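Local coordinates for protein response regulator aspartate phosphatase H (Bacillus subtilis, PDB 3Q15) that dephosphorylates the sporulation phosphotransferase Spo0F and also acts on the competence regulator ComA, helping to separate competence and sporulation in time, at residues A[109-113]-A[114-118]. Sequence-based numbering, arbitrary orientation.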
# COMPACT_ATOMS: atom_id res chain seq x y z
N MET A 109 9.20 -6.50 9.67
CA MET A 109 10.37 -6.77 8.85
C MET A 109 10.64 -8.28 8.76
O MET A 109 11.07 -8.77 7.72
CB MET A 109 11.60 -6.03 9.39
CG MET A 109 11.56 -4.52 9.18
SD MET A 109 11.37 -4.06 7.45
CE MET A 109 11.38 -2.27 7.56
N TYR A 110 10.39 -9.00 9.85
CA TYR A 110 10.55 -10.45 9.83
C TYR A 110 9.61 -11.09 8.81
O TYR A 110 10.01 -11.97 8.04
CB TYR A 110 10.33 -11.05 11.21
CG TYR A 110 10.43 -12.56 11.25
CD1 TYR A 110 11.66 -13.20 11.29
CD2 TYR A 110 9.29 -13.35 11.27
CE1 TYR A 110 11.76 -14.59 11.33
CE2 TYR A 110 9.37 -14.74 11.31
CZ TYR A 110 10.61 -15.35 11.34
OH TYR A 110 10.69 -16.73 11.38
N GLU A 111 8.36 -10.66 8.83
CA GLU A 111 7.38 -11.14 7.87
C GLU A 111 7.81 -10.77 6.46
O GLU A 111 7.71 -11.58 5.53
CB GLU A 111 5.99 -10.58 8.19
CG GLU A 111 5.45 -11.03 9.55
CD GLU A 111 5.18 -12.53 9.62
OE1 GLU A 111 5.10 -13.18 8.55
OE2 GLU A 111 5.05 -13.07 10.74
N PHE A 112 8.29 -9.54 6.30
CA PHE A 112 8.78 -9.06 5.01
C PHE A 112 9.92 -9.93 4.49
O PHE A 112 9.96 -10.28 3.31
CB PHE A 112 9.22 -7.60 5.11
CG PHE A 112 9.92 -7.09 3.89
CD1 PHE A 112 9.20 -6.61 2.81
CD2 PHE A 112 11.31 -7.09 3.82
CE1 PHE A 112 9.85 -6.14 1.69
CE2 PHE A 112 11.96 -6.62 2.70
CZ PHE A 112 11.23 -6.15 1.63
N ASP A 113 10.84 -10.30 5.38
CA ASP A 113 12.00 -11.09 5.00
C ASP A 113 11.66 -12.53 4.59
O ASP A 113 12.43 -13.18 3.88
CB ASP A 113 13.04 -11.10 6.11
CG ASP A 113 13.76 -9.77 6.24
OD1 ASP A 113 13.77 -9.01 5.24
OD2 ASP A 113 14.30 -9.48 7.33
N GLN A 114 10.52 -13.03 5.06
CA GLN A 114 10.07 -14.35 4.65
C GLN A 114 8.98 -14.23 3.59
O GLN A 114 8.26 -15.19 3.32
CB GLN A 114 9.60 -15.18 5.84
CG GLN A 114 8.32 -14.71 6.50
CD GLN A 114 7.90 -15.63 7.64
OE1 GLN A 114 8.64 -16.55 7.99
NE2 GLN A 114 6.73 -15.38 8.21
N LYS A 115 8.87 -13.04 3.01
CA LYS A 115 7.95 -12.78 1.91
C LYS A 115 6.48 -12.96 2.29
O LYS A 115 5.64 -13.20 1.43
CB LYS A 115 8.30 -13.64 0.69
CG LYS A 115 9.75 -13.49 0.22
CD LYS A 115 10.03 -14.27 -1.06
CE LYS A 115 9.44 -13.58 -2.28
NZ LYS A 115 10.02 -12.22 -2.48
N GLU A 116 6.18 -12.84 3.58
CA GLU A 116 4.79 -12.80 4.02
C GLU A 116 4.35 -11.34 3.98
O GLU A 116 4.30 -10.67 5.01
CB GLU A 116 4.65 -13.37 5.43
CG GLU A 116 4.88 -14.87 5.54
CD GLU A 116 3.71 -15.67 5.01
OE1 GLU A 116 2.71 -15.06 4.60
OE2 GLU A 116 3.80 -16.92 5.02
N TYR A 117 4.05 -10.85 2.78
CA TYR A 117 3.86 -9.42 2.58
C TYR A 117 2.60 -8.87 3.22
O TYR A 117 2.62 -7.78 3.81
CB TYR A 117 3.90 -9.09 1.08
CG TYR A 117 5.26 -9.31 0.45
CD1 TYR A 117 6.42 -9.13 1.18
CD2 TYR A 117 5.37 -9.71 -0.87
CE1 TYR A 117 7.66 -9.33 0.62
CE2 TYR A 117 6.61 -9.92 -1.45
CZ TYR A 117 7.75 -9.72 -0.70
OH TYR A 117 8.98 -9.93 -1.28
N VAL A 118 1.50 -9.60 3.11
CA VAL A 118 0.25 -9.19 3.73
C VAL A 118 0.43 -9.06 5.25
O VAL A 118 0.06 -8.05 5.84
CB VAL A 118 -0.89 -10.15 3.38
CG1 VAL A 118 -2.09 -9.91 4.29
CG2 VAL A 118 -1.27 -10.00 1.91
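Glu116 N reaches back to Glu111 O at 2.8 Å and Lys115 N to Phe112 O at 3.0 Å, the hydrogen-bond pair of a Schellman motif that ends helix 93-113, with Lys115 at positive phi as its C-prime residue. The chain then turns through Glu116, the N-cap of helix 117-128 and centre of an inverse gamma turn. The first torsion of Gln114 sets CG between its backbone N and carbonyl carbon, which folds the side chain back along the last helical turn, beside Glu111 and pointing the same way. Its NE2 donates to Glu111 OE1 at 2.8 Å, coming from above the carboxylate plane, and the amide and carboxylate planes stand 69° apart. The same oxygen rests 3.2 Å from Glu116 CB, while Glu111 OE2 is held by a salt bridge to Arg107; a bend at chi2 (-66°) turns the carboxylate toward Gln114 and Glu116. With an alanine here in place of Glu111, the Gln114 amide would probably lose its acceptor and turn more freely, and Arg107 would lose this salt bridge. On the other flank Phe112 CD1 meets Tyr117 CE1 at 3.8 Å, the two rings inclined at 40°, and Lys115 NZ donates a hydrogen bond to Tyr117 OH at 2.8 Å, tying the turn's lysine to the next helix. The turn links helix 93-113 to helix 117-128 and lies within the predicted first TPR repeat. Phe112 packs on Tyr124 of helix 117-128 and on Ala150 and His153 of helix 137-153; Asp113 OD2 is hydrogen-bonded to Ser10 OG of helix 9-24, and Tyr117 meets His158 of the second subunit edge-to-face.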